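Local coordinates for protein protease Do-like 2, chloroplastic (Arabidopsis thaliana, PDB 4FLN) that is a chloroplast serine protease that makes the primary cleavage of the photodamaged D1 protein of plant photosystem II, at residues 189-195 with 226-232; 184-188 with 325-329; 144-148 with 316-320; 260-264 with 309-313. All coordinates share one frame; numbering follows the deposited sequence.

Interaction 1 of 4, residues 189-195 with 226-232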
loop_
_atom_site.group_PDB
_atom_site.type_symbol
_atom_site.label_atom_id
_atom_site.label_comp_id
_atom_site.label_asym_id
_atom_site.label_seq_id
_atom_site.Cartn_x
_atom_site.Cartn_y
_atom_site.Cartn_z
ATOM N N ILE B 189 -18.985 -8.989 -28.984
ATOM C CA ILE B 189 -19.738 -7.743 -28.969
ATOM C C ILE B 189 -19.488 -7.030 -27.656
ATOM O O ILE B 189 -19.627 -7.626 -26.595
ATOM C CB ILE B 189 -21.259 -7.993 -29.088
ATOM C CG1 ILE B 189 -21.581 -8.804 -30.343
ATOM C CG2 ILE B 189 -22.033 -6.679 -29.090
ATOM C CD1 ILE B 189 -22.992 -9.354 -30.353
ATOM N N GLN B 190 -19.104 -5.758 -27.731
ATOM C CA GLN B 190 -18.968 -4.912 -26.549
ATOM C C GLN B 190 -20.249 -4.118 -26.341
ATOM O O GLN B 190 -20.817 -3.587 -27.291
ATOM C CB GLN B 190 -17.839 -3.922 -26.748
ATOM C CG GLN B 190 -16.543 -4.231 -26.054
ATOM C CD GLN B 190 -15.552 -3.084 -26.195
ATOM O OE1 GLN B 190 -15.921 -1.913 -26.056
ATOM N NE2 GLN B 190 -14.293 -3.413 -26.474
ATOM N N ILE B 191 -20.705 -4.027 -25.100
ATOM C CA ILE B 191 -21.862 -3.191 -24.806
ATOM C C ILE B 191 -21.549 -2.096 -23.799
ATOM O O ILE B 191 -20.614 -2.184 -23.012
ATOM C CB ILE B 191 -23.089 -4.002 -24.311
ATOM C CG1 ILE B 191 -22.735 -4.797 -23.055
ATOM C CG2 ILE B 191 -23.659 -4.906 -25.430
ATOM C CD1 ILE B 191 -23.847 -4.788 -22.041
ATOM N N ASP B 192 -22.412 -1.099 -23.807
ATOM C CA ASP B 192 -22.243 0.198 -23.173
ATOM C C ASP B 192 -22.623 0.112 -21.690
ATOM O O ASP B 192 -22.683 1.114 -20.992
ATOM C CB ASP B 192 -23.184 1.140 -23.938
ATOM C CG ASP B 192 -23.161 2.551 -23.445
ATOM O OD1 ASP B 192 -23.993 2.880 -22.573
ATOM O OD2 ASP B 192 -22.349 3.341 -23.965
ATOM N N ALA B 193 -22.926 -1.091 -21.219
ATOM C CA ALA B 193 -23.419 -1.282 -19.853
ATOM C C ALA B 193 -22.626 -2.348 -19.108
ATOM O O ALA B 193 -22.220 -3.345 -19.694
ATOM C CB ALA B 193 -24.899 -1.651 -19.875
ATOM N N ALA B 194 -22.407 -2.140 -17.816
ATOM C CA ALA B 194 -21.645 -3.106 -17.031
ATOM C C ALA B 194 -22.505 -4.317 -16.677
ATOM O O ALA B 194 -23.732 -4.214 -16.613
ATOM C CB ALA B 194 -21.074 -2.463 -15.781
ATOM N N ILE B 195 -21.847 -5.457 -16.459
ATOM C CA ILE B 195 -22.525 -6.721 -16.194
ATOM C C ILE B 195 -22.074 -7.363 -14.876
ATOM O O ILE B 195 -20.883 -7.486 -14.614
ATOM C CB ILE B 195 -22.300 -7.710 -17.360
ATOM C CG1 ILE B 195 -22.723 -7.062 -18.682
ATOM C CG2 ILE B 195 -23.068 -9.008 -17.129
ATOM C CD1 ILE B 195 -22.532 -7.938 -19.903
ATOM N N ASN B 226 -17.370 -0.316 -16.785
ATOM C CA ASN B 226 -18.649 0.048 -17.404
ATOM C C ASN B 226 -18.690 -0.374 -18.880
ATOM O O ASN B 226 -19.231 0.323 -19.745
ATOM C CB ASN B 226 -18.993 1.533 -17.239
ATOM C CG ASN B 226 -20.375 1.874 -17.796
ATOM O OD1 ASN B 226 -21.399 1.433 -17.265
ATOM N ND2 ASN B 226 -20.408 2.653 -18.874
ATOM N N ILE B 227 -18.081 -1.519 -19.157
ATOM C CA ILE B 227 -18.220 -2.149 -20.455
ATOM C C ILE B 227 -18.451 -3.645 -20.279
ATOM O O ILE B 227 -17.608 -4.353 -19.727
ATOM C CB ILE B 227 -16.999 -1.891 -21.345
ATOM C CG1 ILE B 227 -16.751 -3.089 -22.253
ATOM C CG2 ILE B 227 -15.780 -1.628 -20.506
ATOM C CD1 ILE B 227 -15.479 -2.973 -23.028
ATOM N N GLY B 228 -19.608 -4.112 -20.733
ATOM C CA GLY B 228 -19.940 -5.518 -20.650
ATOM C C GLY B 228 -19.590 -6.250 -21.927
ATOM O O GLY B 228 -19.552 -5.647 -23.000
ATOM N N TYR B 229 -19.353 -7.553 -21.808
ATOM C CA TYR B 229 -18.999 -8.381 -22.958
ATOM C C TYR B 229 -20.063 -9.408 -23.310
ATOM O O TYR B 229 -20.765 -9.931 -22.446
ATOM C CB TYR B 229 -17.669 -9.074 -22.716
ATOM C CG TYR B 229 -16.542 -8.096 -22.593
ATOM C CD1 TYR B 229 -15.882 -7.628 -23.724
ATOM C CD2 TYR B 229 -16.151 -7.617 -21.353
ATOM C CE1 TYR B 229 -14.851 -6.719 -23.622
ATOM C CE2 TYR B 229 -15.122 -6.710 -21.239
ATOM C CZ TYR B 229 -14.476 -6.263 -22.377
ATOM O OH TYR B 229 -13.450 -5.359 -22.265
ATOM N N VAL B 230 -20.183 -9.696 -24.597
ATOM C CA VAL B 230 -21.175 -10.655 -25.055
ATOM C C VAL B 230 -20.620 -11.583 -26.119
ATOM O O VAL B 230 -20.133 -11.135 -27.152
ATOM C CB VAL B 230 -22.425 -9.955 -25.625
ATOM C CG1 VAL B 230 -23.404 -10.991 -26.162
ATOM C CG2 VAL B 230 -23.080 -9.085 -24.562
ATOM N N ILE B 231 -20.707 -12.879 -25.866
ATOM C CA ILE B 231 -20.439 -13.861 -26.899
ATOM C C ILE B 231 -21.570 -13.817 -27.930
ATOM O O ILE B 231 -22.719 -14.117 -27.599
ATOM C CB ILE B 231 -20.364 -15.250 -26.283
ATOM C CG1 ILE B 231 -19.290 -15.262 -25.193
ATOM C CG2 ILE B 231 -20.082 -16.291 -27.359
ATOM C CD1 ILE B 231 -19.561 -16.193 -24.042
ATOM N N PRO B 232 -21.255 -13.426 -29.180
ATOM C CA PRO B 232 -22.311 -13.263 -30.192
ATOM C C PRO B 232 -22.934 -14.571 -30.684
ATOM O O PRO B 232 -22.366 -15.664 -30.520
ATOM C CB PRO B 232 -21.595 -12.553 -31.351
ATOM C CG PRO B 232 -20.148 -12.822 -31.138
ATOM C CD PRO B 232 -19.953 -12.923 -29.654
#
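The side chains of I189 and P232 run past one another, headed opposite ways, at one end of this antiparallel strand pair. The CD1 tip of I189 rests on P232 CB at 3.6 Å. The side chains of I189, I191 and V230 share one face of the sheet. CG2 of I191 approaches CG2 of V230 at 4.3 Å, and CB of I189 faces CB of V230. On the other face Q190 extends next to Y229 in the same direction, with Q190 CG 3.9 Å from Y229 CE1.

The main hollow is at G228, which has no side chain. I195 fills it from the loop beyond the strand. Its CG1 is anti to the carbonyl carbon (chi1 -54°), and I195 CD1 then reaches over G228 CA at 3.6 Å. I191 CG1 leans over the G228 carbonyl beside it. A CB on G228 would point to this same occupied face.

This pairing joins strands 185-191 and 228-232 in the second six-stranded barrel of the trypsin-like domain. I191 and I195 also pack on V154 of strand 151-156. The side chain of I195 lies about 5 Å from that of S200, the catalytic serine by similarity.

Four backbone hydrogen bonds close the seam. I189 N gives to V230 O at 3.0 Å and nearly straight (171°), and V230 N returns to I189 O at 2.9 Å. I191 N gives to G228 O at 2.9 Å, and G228 N returns to I191 O. These main-chain bonds set the strand register and satisfy buried N-H and C=O groups, while the isoleucine and valine side chains add only apolar packing.

Interaction 2 of 4, residues 184-188 with 325-329; sequences SDLLG and RYLIS
D185 and R325 make the one ionic link between the two segments. OD2 of D185 meets NH1 of R325 at 2.5 Å, a value too short to be read closely at this resolution. The two side chains cross at a slant, with the carboxylate and guanidinium planes 28° apart. The bridge is made by one oxygen and one nitrogen, not by a two-pronged pair. A bend at chi3 turns the end of the R325 chain to the acid. An alanine in place of D185 would remove this carboxylate and is likely to leave the R325 guanidinium without its charged mate here and freer to turn.

The apolar contact lies further along the strand. CD2 of L187 touches CE2 of Y326 at 3.8 Å, and L187 CB lies near Y326 CD2. L187 holds CG anti to its backbone N (chi1 -178°), which brings its branch slantwise to the tyrosine ring. L186 starts out pointing from the helix, yet its CD2 comes back to S329 CB at 3.8 Å, a van der Waals contact of a leucine methyl with the serine CB.

One side-chain hydrogen bond stays within the helix. S329 OG gives to Y326 O at 2.7 Å, which turns the hydroxyl back on its own helix.

The contact joins the protease barrel to the PDZ domain. Helix 325-329 runs across strand 185-188 at 100°, with the axes 8.0 Å apart. Helix 233-246 also meets the strand: L186 packs on V235 and L187 on T234. I328 rests on F303 of strand 299-303, and a bound peptide packs against R325, I328 and S329.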
loop_
_atom_site.group_PDB
_atom_site.type_symbol
_atom_site.label_atom_id
_atom_site.label_comp_id
_atom_site.label_asym_id
_atom_site.label_seq_id
_atom_site.Cartn_x
_atom_site.Cartn_y
_atom_site.Cartn_z
ATOM N N SER B 184 -7.781 -18.383 -27.276
ATOM C CA SER B 184 -8.108 -18.157 -28.677
ATOM C C SER B 184 -8.674 -16.759 -28.862
ATOM O O SER B 184 -8.872 -16.036 -27.887
ATOM C CB SER B 184 -9.107 -19.210 -29.158
ATOM N N ASP B 185 -8.939 -16.388 -30.113
ATOM C CA ASP B 185 -9.521 -15.087 -30.434
ATOM C C ASP B 185 -10.739 -15.249 -31.328
ATOM O O ASP B 185 -10.633 -15.701 -32.465
ATOM C CB ASP B 185 -8.500 -14.164 -31.102
ATOM C CG ASP B 185 -7.803 -13.244 -30.108
ATOM O OD1 ASP B 185 -7.351 -13.741 -29.054
ATOM O OD2 ASP B 185 -7.711 -12.021 -30.374
ATOM N N LEU B 186 -11.894 -14.868 -30.802
ATOM C CA LEU B 186 -13.147 -15.004 -31.516
ATOM C C LEU B 186 -13.898 -13.674 -31.562
ATOM O O LEU B 186 -13.622 -12.763 -30.791
ATOM C CB LEU B 186 -14.014 -16.060 -30.846
ATOM C CG LEU B 186 -13.352 -17.409 -30.576
ATOM C CD1 LEU B 186 -14.279 -18.296 -29.773
ATOM C CD2 LEU B 186 -12.958 -18.087 -31.878
ATOM N N LEU B 187 -14.852 -13.563 -32.476
ATOM C CA LEU B 187 -15.610 -12.336 -32.591
ATOM C C LEU B 187 -16.293 -12.110 -31.242
ATOM O O LEU B 187 -16.548 -13.068 -30.508
ATOM C CB LEU B 187 -16.630 -12.464 -33.720
ATOM C CG LEU B 187 -17.539 -11.294 -34.110
ATOM C CD1 LEU B 187 -16.750 -10.174 -34.771
ATOM C CD2 LEU B 187 -18.626 -11.784 -35.048
ATOM N N GLY B 188 -16.541 -10.849 -30.897
ATOM C CA GLY B 188 -17.227 -10.509 -29.667
ATOM C C GLY B 188 -17.938 -9.177 -29.783
ATOM O O GLY B 188 -17.541 -8.334 -30.581
ATOM N N ARG B 325 -8.227 -12.926 -38.617
ATOM C CA ARG B 325 -8.542 -14.029 -37.711
ATOM C C ARG B 325 -10.001 -14.498 -37.812
ATOM O O ARG B 325 -10.269 -15.705 -37.788
ATOM C CB ARG B 325 -8.210 -13.652 -36.264
ATOM C CG ARG B 325 -6.736 -13.879 -35.887
ATOM C CD ARG B 325 -6.362 -13.238 -34.545
ATOM N NE ARG B 325 -6.325 -11.780 -34.645
ATOM C CZ ARG B 325 -6.283 -10.954 -33.605
ATOM N NH1 ARG B 325 -6.276 -11.437 -32.367
ATOM N NH2 ARG B 325 -6.257 -9.643 -33.804
ATOM N N TYR B 326 -10.934 -13.554 -37.939
ATOM C CA TYR B 326 -12.357 -13.894 -37.983
ATOM C C TYR B 326 -12.707 -14.991 -38.995
ATOM O O TYR B 326 -13.426 -15.935 -38.664
ATOM C CB TYR B 326 -13.231 -12.656 -38.229
ATOM C CG TYR B 326 -14.681 -13.012 -38.506
ATOM C CD1 TYR B 326 -15.194 -12.973 -39.797
ATOM C CD2 TYR B 326 -15.526 -13.426 -37.479
ATOM C CE1 TYR B 326 -16.505 -13.313 -40.054
ATOM C CE2 TYR B 326 -16.847 -13.773 -37.728
ATOM C CZ TYR B 326 -17.329 -13.714 -39.018
ATOM O OH TYR B 326 -18.641 -14.054 -39.276
ATOM N N LEU B 327 -12.215 -14.866 -40.225
ATOM C CA LEU B 327 -12.509 -15.873 -41.239
ATOM C C LEU B 327 -12.021 -17.221 -40.754
ATOM O O LEU B 327 -12.736 -18.214 -40.813
ATOM C CB LEU B 327 -11.838 -15.537 -42.570
ATOM C CG LEU B 327 -12.372 -14.298 -43.279
ATOM C CD1 LEU B 327 -11.645 -14.078 -44.595
ATOM C CD2 LEU B 327 -13.864 -14.453 -43.489
ATOM N N ILE B 328 -10.789 -17.240 -40.266
ATOM C CA ILE B 328 -10.182 -18.466 -39.791
ATOM C C ILE B 328 -11.051 -19.134 -38.729
ATOM O O ILE B 328 -11.214 -20.354 -38.726
ATOM C CB ILE B 328 -8.797 -18.179 -39.212
ATOM C CG1 ILE B 328 -7.890 -17.603 -40.297
ATOM C CG2 ILE B 328 -8.210 -19.426 -38.594
ATOM C CD1 ILE B 328 -6.572 -17.096 -39.757
ATOM N N SER B 329 -11.619 -18.328 -37.838
ATOM C CA SER B 329 -12.386 -18.852 -36.717
ATOM C C SER B 329 -13.767 -19.386 -37.127
ATOM O O SER B 329 -14.374 -20.178 -36.409
ATOM C CB SER B 329 -12.540 -17.778 -35.641
ATOM O OG SER B 329 -13.323 -16.695 -36.118
#

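Interaction 3 of 4, residues 144-148 with 316-320; sequences HLPRL and FRSSE
R317 grips the backbone carbonyl of P146. Its NH2 gives to P146 O at 2.9 Å in a fairly straight bond (163°), and its NH1 adds a weak one at 3.3 Å. The oxygen lies at the edge of the guanidinium, in its plane. Seen from the carbonyl, NH2 stands well above the peptide plane, 50° out of it.

E320 ties the charges together. Its OE1 forms a salt bridge with R317 NH1 at 3.2 Å in its own turn, and a wider one with R147 NH1 at 3.6 Å. R147 lies flat on R317, the guanidinium centres 4.7 Å apart and the planes at 16°. The shared carboxylate probably offsets the like charges of this stack.

L145 covers the opposite face of the R317 guanidinium, with L145 CD2 3.5 Å from R317 CZ. The group is thus sandwiched between a leucine methyl and an arginine. CD2 of L145 also reaches F316 CZ at 3.9 Å, while R317 CD lies over one face of the F316 ring. Bends at chi2 and chi3 carry the R317 chain across the ring to the carbonyl.

A leucine in place of R317 would keep some bulk but would probably leave P146 O without its two N-H donors, R147 without its stacking partner and E320 short of one positive mate.

R317 opens a type I turn that ends at E320, between strands 313-315 and 321-323 of the PDZ domain. It docks on the loop between protease strands 123-129 and 151-156. Beneath that loop L145 packs on L187 and P146 on I189, both of strand 185-191, and L148 packs on I164 of a neighbouring subunit.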
loop_
_atom_site.group_PDB
_atom_site.type_symbol
_atom_site.label_atom_id
_atom_site.label_comp_id
_atom_site.label_asym_id
_atom_site.label_seq_id
_atom_site.Cartn_x
_atom_site.Cartn_y
_atom_site.Cartn_z
ATOM N N HIS B 144 -29.805 -12.312 -35.419
ATOM C CA HIS B 144 -28.602 -12.141 -36.221
ATOM C C HIS B 144 -27.677 -11.136 -35.527
ATOM O O HIS B 144 -28.041 -10.548 -34.511
ATOM C CB HIS B 144 -28.961 -11.686 -37.649
ATOM N N LEU B 145 -26.492 -10.926 -36.084
ATOM C CA LEU B 145 -25.503 -10.052 -35.469
ATOM C C LEU B 145 -25.889 -8.567 -35.585
ATOM O O LEU B 145 -26.157 -8.067 -36.679
ATOM C CB LEU B 145 -24.131 -10.312 -36.095
ATOM C CG LEU B 145 -22.906 -9.607 -35.522
ATOM C CD1 LEU B 145 -22.226 -10.478 -34.486
ATOM C CD2 LEU B 145 -21.949 -9.267 -36.646
ATOM N N PRO B 146 -25.902 -7.856 -34.446
ATOM C CA PRO B 146 -26.311 -6.452 -34.311
ATOM C C PRO B 146 -25.390 -5.473 -35.028
ATOM O O PRO B 146 -24.313 -5.853 -35.486
ATOM C CB PRO B 146 -26.233 -6.209 -32.801
ATOM C CG PRO B 146 -25.256 -7.201 -32.318
ATOM C CD PRO B 146 -25.467 -8.417 -33.155
ATOM N N ARG B 147 -25.836 -4.225 -35.141
ATOM C CA ARG B 147 -24.994 -3.159 -35.652
ATOM C C ARG B 147 -24.635 -2.230 -34.500
ATOM O O ARG B 147 -25.339 -2.173 -33.494
ATOM C CB ARG B 147 -25.684 -2.401 -36.790
ATOM C CG ARG B 147 -26.007 -3.301 -37.979
ATOM C CD ARG B 147 -26.367 -2.549 -39.260
ATOM N NE ARG B 147 -26.167 -3.410 -40.429
ATOM C CZ ARG B 147 -25.055 -3.438 -41.165
ATOM N NH1 ARG B 147 -24.039 -2.632 -40.875
ATOM N NH2 ARG B 147 -24.959 -4.267 -42.199
ATOM N N LEU B 148 -23.505 -1.546 -34.626
ATOM C CA LEU B 148 -23.104 -0.582 -33.617
ATOM C C LEU B 148 -24.242 0.379 -33.305
ATOM O O LEU B 148 -24.888 0.913 -34.207
ATOM C CB LEU B 148 -21.887 0.212 -34.082
ATOM C CG LEU B 148 -20.556 -0.529 -34.199
ATOM C CD1 LEU B 148 -19.449 0.457 -34.535
ATOM C CD2 LEU B 148 -20.221 -1.296 -32.918
ATOM N N PHE B 316 -15.882 -7.430 -44.367
ATOM C CA PHE B 316 -16.685 -8.067 -43.337
ATOM C C PHE B 316 -18.163 -7.961 -43.692
ATOM O O PHE B 316 -18.788 -8.928 -44.125
ATOM C CB PHE B 316 -16.394 -7.375 -42.000
ATOM C CG PHE B 316 -17.187 -7.906 -40.841
ATOM C CD1 PHE B 316 -17.779 -9.154 -40.895
ATOM C CD2 PHE B 316 -17.348 -7.139 -39.697
ATOM C CE1 PHE B 316 -18.510 -9.630 -39.826
ATOM C CE2 PHE B 316 -18.082 -7.603 -38.630
ATOM C CZ PHE B 316 -18.663 -8.850 -38.691
ATOM N N ARG B 317 -18.707 -6.767 -43.506
ATOM C CA ARG B 317 -20.067 -6.454 -43.915
ATOM C C ARG B 317 -20.015 -5.051 -44.515
ATOM O O ARG B 317 -19.002 -4.359 -44.389
ATOM C CB ARG B 317 -21.064 -6.572 -42.751
ATOM C CG ARG B 317 -20.929 -5.504 -41.668
ATOM C CD ARG B 317 -20.809 -6.116 -40.269
ATOM N NE ARG B 317 -22.071 -6.631 -39.742
ATOM C CZ ARG B 317 -22.532 -6.365 -38.522
ATOM N NH1 ARG B 317 -21.842 -5.586 -37.705
ATOM N NH2 ARG B 317 -23.683 -6.877 -38.116
ATOM N N SER B 318 -21.106 -4.618 -45.129
ATOM C CA SER B 318 -21.050 -3.620 -46.191
ATOM C C SER B 318 -20.102 -2.431 -45.959
ATOM O O SER B 318 -19.312 -2.094 -46.843
ATOM C CB SER B 318 -22.465 -3.115 -46.468
ATOM O OG SER B 318 -23.399 -3.792 -45.639
ATOM N N SER B 319 -20.181 -1.792 -44.797
ATOM C CA SER B 319 -19.312 -0.646 -44.508
ATOM C C SER B 319 -18.087 -1.011 -43.659
ATOM O O SER B 319 -17.267 -0.149 -43.329
ATOM C CB SER B 319 -20.115 0.465 -43.826
ATOM O OG SER B 319 -19.636 1.747 -44.196
ATOM N N GLU B 320 -17.962 -2.292 -43.317
ATOM C CA GLU B 320 -17.050 -2.706 -42.253
ATOM C C GLU B 320 -15.900 -3.615 -42.690
ATOM O O GLU B 320 -15.991 -4.330 -43.687
ATOM C CB GLU B 320 -17.839 -3.393 -41.131
ATOM C CG GLU B 320 -19.082 -2.632 -40.678
ATOM C CD GLU B 320 -19.738 -3.235 -39.440
ATOM O OE1 GLU B 320 -20.926 -2.935 -39.192
ATOM O OE2 GLU B 320 -19.069 -4.003 -38.713
#

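Interaction 4 of 4, residues 260-264 with 309-313; sequences QKLEN and GCEGT
The E311 carboxylate is the flat group here. The side chains of K261 and E311 cross at about a right angle, the carboxylate oxygen OE1 meeting the lysine methylenes. E311 OE1 is the atom turned to the lysine, 3.5 Å from K261 CG. E311 sets out from the backbone away from segment 260-264. A bend at chi2 (-65°) brings OE1 back to the lysine chain.

The charged ends meet loosely. K261 NZ and E311 OE1 form a long salt bridge at 3.9 Å. The lysine bends at chi4 (-84°), which carries K261 NZ past the acid to 3.7 Å from G312 N. A second carboxylate stands close by, with E263 OE2 4.2 Å from E311 OE2. K109 of a neighbouring subunit makes a salt bridge to E311 OE2 and a long, weak ion pair with E263 OE2, and its charge probably offsets the repulsion between the two acids.

Both segments belong to the first PDZ domain. Within this chain, strand 257-261 pairs with strand 279-284. A bound peptide packs against Q260 and K261, consistent with the ligand-binding strand of this fold. Segment 309-313 is the loop that leads into strand 313-315.

The backbones meet through one weak hydrogen bond. L262 N gives to C310 O at 3.3 Å. C310 also places its CB 3.5 Å from L262 O, with SG alongside. Just beyond, N264 caps helix 265-271, its OD1 taking the N-H of L267 and, weakly, that of A266.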
loop_
_atom_site.group_PDB
_atom_site.type_symbol
_atom_site.label_atom_id
_atom_site.label_comp_id
_atom_site.label_asym_id
_atom_site.label_seq_id
_atom_site.Cartn_x
_atom_site.Cartn_y
_atom_site.Cartn_z
ATOM N N GLN B 260 3.373 -10.702 -39.577
ATOM C CA GLN B 260 3.863 -9.343 -39.406
ATOM C C GLN B 260 3.093 -8.407 -40.349
ATOM O O GLN B 260 2.904 -8.725 -41.525
ATOM C CB GLN B 260 5.370 -9.280 -39.673
ATOM C CG GLN B 260 5.987 -7.930 -39.422
ATOM C CD GLN B 260 7.502 -7.904 -39.612
ATOM O OE1 GLN B 260 8.227 -8.797 -39.153
ATOM N NE2 GLN B 260 7.987 -6.861 -40.287
ATOM N N LYS B 261 2.634 -7.270 -39.824
ATOM C CA LYS B 261 1.993 -6.243 -40.648
ATOM C C LYS B 261 3.007 -5.617 -41.617
ATOM O O LYS B 261 4.173 -5.443 -41.259
ATOM C CB LYS B 261 1.354 -5.166 -39.758
ATOM C CG LYS B 261 0.063 -5.605 -39.059
ATOM C CD LYS B 261 -0.342 -4.652 -37.945
ATOM C CE LYS B 261 -1.315 -5.312 -36.943
ATOM N NZ LYS B 261 -2.768 -5.292 -37.337
ATOM N N LEU B 262 2.593 -5.302 -42.846
ATOM C CA LEU B 262 3.501 -4.556 -43.711
ATOM C C LEU B 262 2.935 -3.174 -43.954
ATOM O O LEU B 262 2.199 -2.952 -44.913
ATOM C CB LEU B 262 3.614 -5.266 -45.060
ATOM C CG LEU B 262 3.672 -6.795 -45.011
ATOM C CD1 LEU B 262 3.406 -7.394 -46.376
ATOM C CD2 LEU B 262 5.015 -7.252 -44.472
ATOM N N GLU B 263 3.343 -2.236 -43.105
ATOM C CA GLU B 263 3.068 -0.819 -43.269
ATOM C C GLU B 263 4.182 -0.141 -44.068
ATOM O O GLU B 263 3.933 0.688 -44.938
ATOM C CB GLU B 263 2.860 -0.160 -41.905
ATOM C CG GLU B 263 2.514 1.320 -41.940
ATOM C CD GLU B 263 2.305 1.893 -40.547
ATOM O OE1 GLU B 263 2.313 3.138 -40.398
ATOM O OE2 GLU B 263 2.130 1.088 -39.601
ATOM N N ASN B 264 5.420 -0.511 -43.764
ATOM C CA ASN B 264 6.578 0.160 -44.337
ATOM C C ASN B 264 6.774 -0.065 -45.827
ATOM O O ASN B 264 6.750 -1.194 -46.296
ATOM C CB ASN B 264 7.849 -0.229 -43.599
ATOM C CG ASN B 264 9.054 0.468 -44.155
ATOM O OD1 ASN B 264 9.668 -0.003 -45.113
ATOM N ND2 ASN B 264 9.391 1.614 -43.578
ATOM N N GLY B 309 -5.455 -6.948 -46.216
ATOM C CA GLY B 309 -4.715 -5.688 -46.286
ATOM C C GLY B 309 -3.346 -5.601 -45.609
ATOM O O GLY B 309 -2.843 -6.578 -45.063
ATOM N N CYS B 310 -2.748 -4.413 -45.654
ATOM C CA CYS B 310 -1.516 -4.096 -44.918
ATOM C C CYS B 310 -1.569 -4.586 -43.458
ATOM O O CYS B 310 -0.727 -5.374 -43.010
ATOM C CB CYS B 310 -1.241 -2.577 -44.950
ATOM S SG CYS B 310 -0.586 -1.976 -46.517
ATOM N N GLU B 311 -2.535 -4.074 -42.705
ATOM C CA GLU B 311 -2.817 -4.613 -41.388
ATOM C C GLU B 311 -3.555 -5.922 -41.632
ATOM O O GLU B 311 -3.632 -6.398 -42.759
ATOM C CB GLU B 311 -3.670 -3.636 -40.581
ATOM C CG GLU B 311 -3.373 -2.155 -40.873
ATOM C CD GLU B 311 -1.970 -1.718 -40.452
ATOM O OE1 GLU B 311 -1.334 -2.436 -39.651
ATOM O OE2 GLU B 311 -1.503 -0.653 -40.920
ATOM N N GLY B 312 -4.094 -6.532 -40.598
ATOM C CA GLY B 312 -4.661 -7.847 -40.796
ATOM C C GLY B 312 -6.045 -7.913 -41.416
ATOM O O GLY B 312 -6.560 -9.000 -41.640
ATOM N N THR B 313 -6.657 -6.774 -41.705
ATOM C CA THR B 313 -8.109 -6.783 -41.907
ATOM C C THR B 313 -8.578 -7.331 -43.253
ATOM O O THR B 313 -7.781 -7.738 -44.090
ATOM C CB THR B 313 -8.741 -5.411 -41.614
ATOM O OG1 THR B 313 -8.862 -4.653 -42.826
ATOM C CG2 THR B 313 -7.884 -4.656 -40.605
#

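Interactions 1, 2 and 3 form one continuous patch. Interactions 1 and 2 share strand 185-191 and meet where P232 CD lies 3.5 Å from L187 O. L187 passes the contact on to interaction 3, its CD2 3.9 Å from L145 CD1. L145 CD1 also touches P232 CB at 3.8 Å, so all three contacts converge there. Interactions 2 and 3 together fasten the PDZ domain to the second protease barrel. Interaction 4 lies within the PDZ domain, its centre about 17 Å from that of interaction 2, and both border the bound peptide. L186 of interaction 2 comes about 8 Å, side chain to side chain, from D122, a charge-relay residue by similarity.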